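Local coordinates for protein terminal uridylyltransferase 1 (Trypanosoma brucei, PDB 5HZD) that catalyses the addition of uridines from UTP to the 3' ends of guide RNAs, ribosomal RNAs and some mRNAs during mitochondrial RNA editing, at residues A104-F109 against F126-V131; L142-V147 against P166-R171; R155-S160 against E279-D284; V172-H177 against D284-F289. All coordinates share one frame; numbering follows the deposited sequence.

All four contacts lie in the catalytic palm of the uridylyltransferase, around the mixed sheet ordered 105-109, 124-129, 285-288, 174-177, 164-167. Contact 1 pairs the first two strands and contact 4 the third with the fourth; their centres are about 12 Å apart and strands 124-129 and 285-288 join them. Contact 2, about 9 Å from contact 4 between centres, sets helix 143-156 beside the far edge strand, and contact 3 ties the end of that helix to the loop leading into strand 285-288. Contact 1 closes before the others open, whereas contact 3 alternates along the chain with contacts 2 and 4. The late strand 285-288 completes the sheet in its middle, bringing Asp-286 beside Asp-125.

Contact 1 (A104-F109 against F126-V131); sequences ARVFIF and FAVVDV
Phe-107 and Ala-127 form a hydrogen-bonded antiparallel pair, Phe-107 N giving 2.8 Å to Ala-127 O and Ala-127 N the same length to Phe-107 O. Arg-105 and Val-129 repeat the pattern, with Arg-105 N 2.9 Å from Val-129 O. Packing is dense on the face of Val-106, Ile-108, Phe-126 and Val-128. There Val-106 CG1, anti to the backbone N (chi1 178°), is 3.6 Å from Phe-126 CD1, and Ile-108 lies side by side with the same ring, Ile-108 CG1 3.7 Å from Phe-126 CE1; helix 80-100 covers this face. On the other face the Phe-107 ring runs along the partner strand: Ala-127 O lies at its edge, its CE1 is 3.8 Å from Val-129 CB, and Val-131 CG2 meets CZ at the ring edge. Phe-109 turns its ring back so that CE1 rests 3.7 Å from Ala-127 CB. The Arg-105 end is looser and partly exposed. Its side chain leads away from Val-129, and NH1 bonds to Ala-104 O 2.8 Å away and to the backbone of Asp-102. Backbone bonds and hydrocarbon contacts therefore carry the pairing, while polar side chains stay at its end; strand 124-129 also carries Asp-125, a likely magnesium ligand, just before Phe-126, and the Phe-109 side chain lies next to that aspartate.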
# COMPACT_ATOMS: atom_id res chain seq x y z
N ALA A 104 12.69 17.08 -9.01
CA ALA A 104 11.91 15.96 -8.50
C ALA A 104 12.43 15.45 -7.15
O ALA A 104 13.64 15.38 -6.92
CB ALA A 104 11.92 14.84 -9.49
N ARG A 105 11.49 15.06 -6.29
CA ARG A 105 11.82 14.43 -5.02
C ARG A 105 10.99 13.17 -4.89
O ARG A 105 9.97 13.01 -5.55
CB ARG A 105 11.57 15.38 -3.84
CG ARG A 105 12.46 16.65 -3.88
CD ARG A 105 13.93 16.28 -3.74
NE ARG A 105 14.77 17.49 -3.71
CZ ARG A 105 15.26 18.10 -4.79
NH1 ARG A 105 15.01 17.63 -6.00
NH2 ARG A 105 15.98 19.21 -4.66
N VAL A 106 11.47 12.25 -4.06
CA VAL A 106 10.85 10.93 -3.94
C VAL A 106 10.14 10.83 -2.60
O VAL A 106 10.72 11.12 -1.56
CB VAL A 106 11.91 9.80 -4.07
CG1 VAL A 106 11.26 8.40 -3.90
CG2 VAL A 106 12.59 9.86 -5.46
N PHE A 107 8.86 10.41 -2.63
CA PHE A 107 8.05 10.27 -1.42
C PHE A 107 7.66 8.81 -1.29
O PHE A 107 7.16 8.24 -2.26
CB PHE A 107 6.73 11.04 -1.61
CG PHE A 107 6.90 12.54 -1.79
CD1 PHE A 107 7.40 13.06 -2.99
CD2 PHE A 107 6.49 13.43 -0.80
CE1 PHE A 107 7.55 14.41 -3.18
CE2 PHE A 107 6.62 14.81 -1.00
CZ PHE A 107 7.16 15.30 -2.17
N ILE A 108 7.87 8.18 -0.14
CA ILE A 108 7.32 6.83 0.07
C ILE A 108 5.83 6.92 0.41
O ILE A 108 5.42 7.78 1.20
CB ILE A 108 8.05 6.09 1.17
CG1 ILE A 108 9.48 5.76 0.71
CG2 ILE A 108 7.28 4.79 1.57
CD1 ILE A 108 10.38 5.15 1.79
N PHE A 109 5.02 6.03 -0.15
CA PHE A 109 3.64 5.90 0.35
C PHE A 109 3.27 4.44 0.44
O PHE A 109 4.12 3.58 0.25
CB PHE A 109 2.64 6.75 -0.45
CG PHE A 109 2.42 6.32 -1.89
CD1 PHE A 109 3.30 6.70 -2.89
CD2 PHE A 109 1.33 5.56 -2.23
CE1 PHE A 109 3.07 6.33 -4.23
CE2 PHE A 109 1.10 5.15 -3.54
CZ PHE A 109 1.99 5.54 -4.55
N PHE A 126 6.82 4.33 -4.40
CA PHE A 126 7.59 5.57 -4.46
C PHE A 126 6.86 6.49 -5.41
O PHE A 126 6.56 6.11 -6.54
CB PHE A 126 8.98 5.32 -5.06
CG PHE A 126 9.92 4.55 -4.20
CD1 PHE A 126 10.34 5.06 -2.97
CD2 PHE A 126 10.51 3.38 -4.67
CE1 PHE A 126 11.27 4.38 -2.18
CE2 PHE A 126 11.44 2.69 -3.90
CZ PHE A 126 11.84 3.18 -2.66
N ALA A 127 6.56 7.71 -4.96
CA ALA A 127 6.00 8.74 -5.84
C ALA A 127 7.10 9.74 -6.16
O ALA A 127 7.80 10.19 -5.26
CB ALA A 127 4.87 9.49 -5.13
N VAL A 128 7.24 10.11 -7.42
CA VAL A 128 8.27 11.07 -7.84
C VAL A 128 7.56 12.36 -8.26
O VAL A 128 6.83 12.36 -9.24
CB VAL A 128 9.04 10.49 -9.06
CG1 VAL A 128 10.06 11.51 -9.62
CG2 VAL A 128 9.74 9.17 -8.65
N VAL A 129 7.78 13.45 -7.52
CA VAL A 129 7.01 14.67 -7.70
C VAL A 129 7.91 15.89 -7.54
O VAL A 129 8.73 15.95 -6.60
CB VAL A 129 5.90 14.79 -6.61
CG1 VAL A 129 5.08 16.09 -6.81
CG2 VAL A 129 4.98 13.56 -6.65
N ASP A 130 7.75 16.83 -8.47
CA ASP A 130 8.31 18.18 -8.38
C ASP A 130 7.20 19.03 -7.79
O ASP A 130 6.21 19.35 -8.47
CB ASP A 130 8.67 18.65 -9.80
CG ASP A 130 9.12 20.12 -9.88
OD1 ASP A 130 8.89 20.93 -8.95
OD2 ASP A 130 9.68 20.50 -10.95
N VAL A 131 7.38 19.40 -6.53
CA VAL A 131 6.34 20.09 -5.76
C VAL A 131 6.03 21.48 -6.32
O VAL A 131 4.85 21.82 -6.45
CB VAL A 131 6.71 20.14 -4.28
CG1 VAL A 131 5.73 21.04 -3.49
CG2 VAL A 131 6.71 18.72 -3.72

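Contact 2 (L142-V147 against P166-R171); sequences LEKNAV and PISHAR
The imidazole of His-169 receives the side chain of Lys-144 obliquely, neither squarely over a face nor at an edge: CD is 3.4 Å from the ring CE1, and the terminal NZ bonds to NE2 at 3.0 Å. That bond is far from ideal in direction, for NZ sits 35° out of the ring plane. Lys-144 arrives there with CG anti to the backbone N (chi1 168°) and an extended chain that bends only at its last torsion, which swings the ammonium group round to the ring nitrogen. As acceptor NE2 would carry no proton in this bond, and the nearby positive charge would probably also disfavour a doubly protonated ring. Closer to the backbones, the aliphatic stem of the lysine packs on Ser-168, with CG 3.7 Å from the serine CB and Lys-144 CB 3.6 Å from Ser-168 O. One turn further along the helix, Val-147 points toward the other segment and lays CG1 3.8 Å from Pro-166 CB, the two side chains crossing at about a right angle. The polar pair thus lies at the surface and the valine inside it, where Val-147 also touches Pro-173, Ile-175 and Phe-289. The first turn of helix 143-156 is thereby set against the end of edge strand 164-167 and the turn that leads on to Arg-171, a probable RNA-binding residue, and then to strand 174-177.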
# COMPACT_ATOMS: atom_id res chain seq x y z
N LEU A 142 4.56 14.19 -19.20
CA LEU A 142 3.95 13.03 -19.86
C LEU A 142 4.52 11.74 -19.32
O LEU A 142 5.74 11.49 -19.38
CB LEU A 142 4.11 13.14 -21.37
CG LEU A 142 3.07 14.11 -21.96
CD1 LEU A 142 3.28 14.28 -23.41
CD2 LEU A 142 1.64 13.63 -21.73
N GLU A 143 3.65 10.95 -18.70
CA GLU A 143 4.14 9.87 -17.87
C GLU A 143 4.74 8.70 -18.64
O GLU A 143 5.62 8.03 -18.11
CB GLU A 143 3.05 9.39 -16.91
CG GLU A 143 2.74 10.38 -15.80
CD GLU A 143 1.37 10.11 -15.21
OE1 GLU A 143 0.36 10.38 -15.92
OE2 GLU A 143 1.31 9.65 -14.06
N LYS A 144 4.26 8.44 -19.86
CA LYS A 144 4.87 7.37 -20.64
C LYS A 144 6.37 7.68 -20.85
O LYS A 144 7.24 6.79 -20.83
CB LYS A 144 4.15 7.22 -21.98
CG LYS A 144 4.87 6.34 -22.99
CD LYS A 144 4.15 6.29 -24.33
CE LYS A 144 5.06 5.72 -25.42
NZ LYS A 144 5.71 4.42 -25.02
N ASN A 145 6.66 8.97 -21.05
CA ASN A 145 8.05 9.32 -21.32
C ASN A 145 8.88 9.31 -20.06
O ASN A 145 10.06 8.92 -20.08
CB ASN A 145 8.14 10.68 -22.04
CG ASN A 145 7.44 10.65 -23.35
OD1 ASN A 145 7.54 9.67 -24.07
ND2 ASN A 145 6.72 11.71 -23.66
N ALA A 146 8.28 9.72 -18.95
CA ALA A 146 8.93 9.67 -17.65
C ALA A 146 9.30 8.22 -17.31
O ALA A 146 10.41 7.93 -16.85
CB ALA A 146 8.01 10.26 -16.58
N VAL A 147 8.37 7.30 -17.54
CA VAL A 147 8.65 5.89 -17.29
C VAL A 147 9.84 5.40 -18.11
O VAL A 147 10.73 4.74 -17.55
CB VAL A 147 7.41 5.01 -17.62
CG1 VAL A 147 7.83 3.53 -17.83
CG2 VAL A 147 6.36 5.15 -16.54
N PRO A 166 8.98 -1.71 -17.03
CA PRO A 166 8.35 -0.42 -17.37
C PRO A 166 6.92 -0.69 -17.82
O PRO A 166 6.71 -1.55 -18.67
CB PRO A 166 9.18 0.08 -18.55
CG PRO A 166 9.81 -1.18 -19.15
CD PRO A 166 10.04 -2.09 -17.98
N ILE A 167 5.96 -0.00 -17.23
CA ILE A 167 4.57 -0.10 -17.68
C ILE A 167 4.12 1.26 -18.17
O ILE A 167 3.43 1.98 -17.46
CB ILE A 167 3.68 -0.59 -16.53
CG1 ILE A 167 4.31 -1.82 -15.90
CG2 ILE A 167 2.28 -0.95 -17.05
CD1 ILE A 167 3.53 -2.34 -14.73
N SER A 168 4.53 1.62 -19.37
CA SER A 168 4.37 3.00 -19.84
C SER A 168 2.94 3.31 -20.26
O SER A 168 2.54 4.48 -20.34
CB SER A 168 5.34 3.28 -20.98
OG SER A 168 5.18 2.31 -22.00
N HIS A 169 2.16 2.25 -20.48
CA HIS A 169 0.82 2.39 -21.08
C HIS A 169 -0.37 1.99 -20.19
O HIS A 169 -1.51 1.99 -20.65
CB HIS A 169 0.77 1.66 -22.42
CG HIS A 169 1.56 2.33 -23.50
ND1 HIS A 169 1.04 3.35 -24.27
CD2 HIS A 169 2.83 2.15 -23.93
CE1 HIS A 169 1.95 3.76 -25.14
NE2 HIS A 169 3.05 3.05 -24.95
N ALA A 170 -0.12 1.68 -18.93
CA ALA A 170 -1.21 1.49 -17.98
C ALA A 170 -1.98 2.80 -17.81
O ALA A 170 -1.54 3.85 -18.27
CB ALA A 170 -0.67 1.04 -16.65
N ARG A 171 -3.13 2.75 -17.14
CA ARG A 171 -3.94 3.95 -16.92
C ARG A 171 -3.11 4.95 -16.11
O ARG A 171 -3.16 6.16 -16.33
CB ARG A 171 -5.22 3.60 -16.17
CG ARG A 171 -6.43 4.43 -16.56
CD ARG A 171 -7.62 4.13 -15.65
NE ARG A 171 -7.22 4.10 -14.24
CZ ARG A 171 -7.12 5.17 -13.46
NH1 ARG A 171 -7.40 6.38 -13.94
NH2 ARG A 171 -6.75 5.04 -12.19

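Contact 3 (R155-S160 against E279-D284); sequences RRVGFS and ELYNID
Tyr-281 OH gives a very short hydrogen bond, 2.5 Å, to Val-157 O. The hydroxyl stands above the carbonyl plane, 47° out of it, while the carbonyl oxygen lies at the edge of the tyrosine ring. Val-157 also brings CG1 to 3.6 Å from that OH, so one residue supplies both the acceptor and an apolar neighbour to the hydroxyl. The tyrosine ring is then covered by Phe-159 in an offset stack, centroids 4.1 Å apart and planes at only 10°. Tyr-281 CD1 sits over the centre of the phenylalanine ring; in return Phe-159 CE1 lies over the tyrosine nearer its rim, 3.4 Å from CE1 of Tyr-281. Each ring has CG anti to its own carbonyl carbon (chi1 -67° for Tyr-281), and the two side chains approach at a slant from their separate backbones until the rings overlap. Leu-280 adds CD2 at 3.8 Å from Phe-159 CZ, coming obliquely. Another aromatic group, His-177 of strand 174-177, meets Phe-159 edge-to-face, and Leu-280 also touches Leu-93 of helix 80-100. Gly-158, with positive phi, ends helix 143-156 in a Schellman motif, and it is the carbonyl just before this glycine that the tyrosine takes. The arrangement is that of a C-capped helix end tied by an aromatic stack to the loop entering strand 285-288 of the palm.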
# COMPACT_ATOMS: atom_id res chain seq x y z
N ARG A 155 18.72 1.23 -15.66
CA ARG A 155 19.50 0.25 -16.42
C ARG A 155 20.98 0.66 -16.38
O ARG A 155 21.86 -0.19 -16.21
CB ARG A 155 19.01 0.20 -17.87
CG ARG A 155 19.64 -0.86 -18.75
CD ARG A 155 19.25 -0.66 -20.22
NE ARG A 155 20.42 -0.57 -21.09
CZ ARG A 155 21.11 0.55 -21.31
NH1 ARG A 155 20.77 1.68 -20.72
NH2 ARG A 155 22.16 0.54 -22.12
N ARG A 156 21.26 1.95 -16.50
CA ARG A 156 22.65 2.42 -16.64
C ARG A 156 23.39 2.41 -15.29
O ARG A 156 24.62 2.49 -15.25
CB ARG A 156 22.69 3.83 -17.24
CG ARG A 156 22.26 3.97 -18.70
CD ARG A 156 22.51 5.43 -19.19
NE ARG A 156 21.29 6.12 -19.66
CZ ARG A 156 21.10 7.44 -19.64
NH1 ARG A 156 19.95 7.96 -20.10
NH2 ARG A 156 22.03 8.26 -19.16
N VAL A 157 22.66 2.35 -14.19
CA VAL A 157 23.31 2.30 -12.86
C VAL A 157 23.37 0.85 -12.36
O VAL A 157 23.83 0.58 -11.25
CB VAL A 157 22.61 3.28 -11.86
CG1 VAL A 157 21.36 2.71 -11.27
CG2 VAL A 157 23.55 3.73 -10.76
N GLY A 158 22.91 -0.09 -13.19
CA GLY A 158 23.06 -1.51 -12.92
C GLY A 158 21.82 -2.37 -12.76
O GLY A 158 21.92 -3.57 -12.50
N PHE A 159 20.63 -1.79 -12.92
CA PHE A 159 19.43 -2.62 -12.86
C PHE A 159 19.29 -3.43 -14.14
O PHE A 159 19.49 -2.89 -15.23
CB PHE A 159 18.18 -1.77 -12.61
CG PHE A 159 18.08 -1.26 -11.19
CD1 PHE A 159 18.84 -0.17 -10.77
CD2 PHE A 159 17.25 -1.89 -10.26
CE1 PHE A 159 18.75 0.29 -9.46
CE2 PHE A 159 17.17 -1.44 -8.94
CZ PHE A 159 17.93 -0.35 -8.53
N SER A 160 18.98 -4.71 -14.00
CA SER A 160 18.77 -5.59 -15.16
C SER A 160 17.36 -5.56 -15.74
O SER A 160 16.38 -5.39 -15.01
CB SER A 160 19.10 -7.02 -14.74
OG SER A 160 18.81 -7.89 -15.80
N GLU A 279 20.41 -1.03 -1.03
CA GLU A 279 19.00 -1.35 -0.69
C GLU A 279 18.01 -1.32 -1.87
O GLU A 279 17.15 -2.20 -2.00
CB GLU A 279 18.52 -0.45 0.46
CG GLU A 279 19.13 -0.78 1.85
CD GLU A 279 20.51 -0.16 2.10
OE1 GLU A 279 21.11 0.50 1.21
OE2 GLU A 279 21.04 -0.33 3.22
N LEU A 280 18.13 -0.30 -2.72
CA LEU A 280 17.16 -0.11 -3.79
C LEU A 280 17.11 -1.31 -4.74
O LEU A 280 16.07 -1.63 -5.34
CB LEU A 280 17.49 1.18 -4.56
CG LEU A 280 16.49 1.57 -5.63
CD1 LEU A 280 15.14 1.96 -5.01
CD2 LEU A 280 17.00 2.69 -6.53
N TYR A 281 18.23 -2.02 -4.86
CA TYR A 281 18.30 -3.17 -5.77
C TYR A 281 17.61 -4.39 -5.19
O TYR A 281 17.33 -5.36 -5.91
CB TYR A 281 19.77 -3.56 -6.05
CG TYR A 281 20.54 -2.55 -6.84
CD1 TYR A 281 20.65 -2.66 -8.23
CD2 TYR A 281 21.18 -1.49 -6.21
CE1 TYR A 281 21.39 -1.73 -8.95
CE2 TYR A 281 21.90 -0.54 -6.94
CZ TYR A 281 22.00 -0.67 -8.30
OH TYR A 281 22.75 0.28 -8.97
N ASN A 282 17.33 -4.37 -3.90
CA ASN A 282 16.93 -5.57 -3.18
C ASN A 282 15.47 -5.58 -2.78
O ASN A 282 15.00 -6.55 -2.16
CB ASN A 282 17.78 -5.68 -1.92
CG ASN A 282 19.26 -5.75 -2.21
OD1 ASN A 282 19.67 -6.25 -3.26
ND2 ASN A 282 20.08 -5.26 -1.28
N ILE A 283 14.74 -4.52 -3.10
CA ILE A 283 13.37 -4.41 -2.67
C ILE A 283 12.39 -4.33 -3.85
O ILE A 283 12.69 -3.72 -4.88
CB ILE A 283 13.18 -3.18 -1.75
CG1 ILE A 283 13.49 -1.89 -2.47
CG2 ILE A 283 14.03 -3.32 -0.48
CD1 ILE A 283 13.06 -0.69 -1.65
N ASP A 284 11.22 -4.93 -3.69
CA ASP A 284 10.15 -4.77 -4.67
C ASP A 284 9.57 -3.38 -4.51
O ASP A 284 9.27 -2.96 -3.38
CB ASP A 284 9.01 -5.77 -4.41
CG ASP A 284 9.38 -7.21 -4.70
OD1 ASP A 284 10.16 -7.50 -5.61
OD2 ASP A 284 8.83 -8.10 -4.00

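Contact 4 (V172-H177 against D284-F289); sequences VPIIKH and DFDLSF
Lys-176 and Asp-286 form a salt bridge side by side on one face of the sheet, Lys-176 NZ lying 2.9 Å from Asp-286 OD1. The ammonium meets this oxygen on its syn side, 18° out of the carboxylate plane, and a water accepting from NZ also donates to OD2, so both carboxylate oxygens are engaged. Bends at the third and fourth torsions of the lysine bring NZ round to OD1 of the aspartate. Beneath the pair run four backbone bonds, the shortest being Leu-287 N to Ile-175 O and His-177 N to Phe-285 O, each 2.8 Å; Phe-285 N to His-177 O is longer at 3.2 Å. Where the pairing ends, a second water bridges Pro-173 O and Phe-289 N. On the opposite face His-177 CB sits over the centre of the Phe-285 ring in a CH-pi contact, 3.5 Å from its centroid. The imidazole itself is slid aside, its plane 24° from that of the phenylalanine with little overlap, and its ND1 is occupied by Ile-283 O. Next along this face Ile-175 CB meets Leu-287 CB at 4.1 Å. On the salt-bridge side, Ile-174 CG2 reaches Ser-288 CB at 3.8 Å. Phe-126 closes on Phe-285 edge-to-face from the neighbouring strand. This strand pair is thus largely apolar and aromatic on the side of Ile-175, Leu-287 and Phe-285, and carries the Lys-176/Asp-286 ion pair on the other: Asp-286, probably important for catalysis, stands beside Asp-125, a likely magnesium ligand, and lysine and water probably help to set how its carboxylate is turned.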
# COMPACT_ATOMS: atom_id res chain seq x y z
N VAL A 172 -2.34 4.41 -15.18
CA VAL A 172 -1.34 5.18 -14.46
C VAL A 172 0.01 4.54 -14.81
O VAL A 172 0.32 3.46 -14.31
CB VAL A 172 -1.56 5.11 -12.93
CG1 VAL A 172 -0.58 6.00 -12.21
CG2 VAL A 172 -2.99 5.53 -12.58
N PRO A 173 0.78 5.17 -15.71
CA PRO A 173 2.06 4.53 -16.05
C PRO A 173 3.00 4.49 -14.86
O PRO A 173 3.08 5.44 -14.08
CB PRO A 173 2.65 5.46 -17.11
CG PRO A 173 1.42 6.15 -17.70
CD PRO A 173 0.56 6.38 -16.51
N ILE A 174 3.68 3.37 -14.69
CA ILE A 174 4.57 3.17 -13.55
C ILE A 174 5.76 2.34 -13.98
O ILE A 174 5.80 1.81 -15.10
CB ILE A 174 3.88 2.45 -12.37
CG1 ILE A 174 3.34 1.08 -12.82
CG2 ILE A 174 2.73 3.28 -11.81
CD1 ILE A 174 2.94 0.19 -11.62
N ILE A 175 6.77 2.27 -13.11
CA ILE A 175 7.85 1.31 -13.24
C ILE A 175 7.73 0.34 -12.09
O ILE A 175 7.65 0.74 -10.94
CB ILE A 175 9.24 2.00 -13.13
CG1 ILE A 175 9.45 2.97 -14.31
CG2 ILE A 175 10.35 0.91 -13.16
CD1 ILE A 175 10.70 3.85 -14.14
N LYS A 176 7.69 -0.95 -12.38
CA LYS A 176 7.69 -1.96 -11.32
C LYS A 176 9.06 -2.58 -11.25
O LYS A 176 9.64 -2.97 -12.28
CB LYS A 176 6.68 -3.07 -11.63
CG LYS A 176 5.21 -2.64 -11.35
CD LYS A 176 4.25 -3.83 -11.55
CE LYS A 176 4.33 -4.78 -10.39
NZ LYS A 176 3.57 -4.19 -9.23
N HIS A 177 9.62 -2.67 -10.05
CA HIS A 177 10.87 -3.40 -9.87
C HIS A 177 10.62 -4.67 -9.09
O HIS A 177 10.03 -4.65 -8.01
CB HIS A 177 11.90 -2.51 -9.14
CG HIS A 177 13.16 -3.25 -8.81
ND1 HIS A 177 13.44 -3.71 -7.54
CD2 HIS A 177 14.16 -3.69 -9.60
CE1 HIS A 177 14.60 -4.35 -7.56
NE2 HIS A 177 15.04 -4.37 -8.80
N ASP A 284 11.22 -4.93 -3.69
CA ASP A 284 10.15 -4.77 -4.67
C ASP A 284 9.57 -3.38 -4.51
O ASP A 284 9.27 -2.96 -3.38
CB ASP A 284 9.01 -5.77 -4.41
CG ASP A 284 9.38 -7.21 -4.70
OD1 ASP A 284 10.16 -7.50 -5.61
OD2 ASP A 284 8.83 -8.10 -4.00
N PHE A 285 9.40 -2.67 -5.61
CA PHE A 285 8.77 -1.34 -5.57
C PHE A 285 8.02 -0.98 -6.82
O PHE A 285 8.28 -1.54 -7.89
CB PHE A 285 9.80 -0.23 -5.19
CG PHE A 285 10.89 0.04 -6.22
CD1 PHE A 285 10.63 0.83 -7.35
CD2 PHE A 285 12.18 -0.46 -6.03
CE1 PHE A 285 11.63 1.10 -8.29
CE2 PHE A 285 13.19 -0.16 -6.95
CZ PHE A 285 12.91 0.60 -8.09
N ASP A 286 7.02 -0.10 -6.65
CA ASP A 286 6.33 0.50 -7.78
C ASP A 286 6.67 1.99 -7.74
O ASP A 286 6.50 2.63 -6.69
CB ASP A 286 4.81 0.39 -7.67
CG ASP A 286 4.30 -1.04 -7.85
OD1 ASP A 286 5.09 -1.95 -8.21
OD2 ASP A 286 3.09 -1.23 -7.61
N LEU A 287 7.12 2.52 -8.87
CA LEU A 287 7.48 3.93 -9.00
C LEU A 287 6.44 4.64 -9.87
O LEU A 287 6.18 4.25 -11.00
CB LEU A 287 8.90 4.02 -9.59
CG LEU A 287 9.57 5.38 -9.73
CD1 LEU A 287 11.03 5.19 -10.01
CD2 LEU A 287 8.93 6.22 -10.83
N SER A 288 5.81 5.68 -9.33
CA SER A 288 4.80 6.45 -10.02
C SER A 288 5.09 7.92 -9.88
O SER A 288 6.03 8.31 -9.18
CB SER A 288 3.42 6.14 -9.43
OG SER A 288 3.41 6.38 -8.02
N PHE A 289 4.27 8.74 -10.55
CA PHE A 289 4.58 10.16 -10.69
C PHE A 289 3.49 11.08 -10.16
O PHE A 289 3.52 12.30 -10.37
CB PHE A 289 4.87 10.48 -12.16
CG PHE A 289 6.04 9.73 -12.71
CD1 PHE A 289 7.33 10.20 -12.52
CD2 PHE A 289 5.86 8.51 -13.36
CE1 PHE A 289 8.44 9.52 -12.99
CE2 PHE A 289 6.95 7.81 -13.83
CZ PHE A 289 8.24 8.30 -13.65
O HOH W 1 2.47 7.68 -12.51
O HOH W 2 1.25 -2.99 -9.36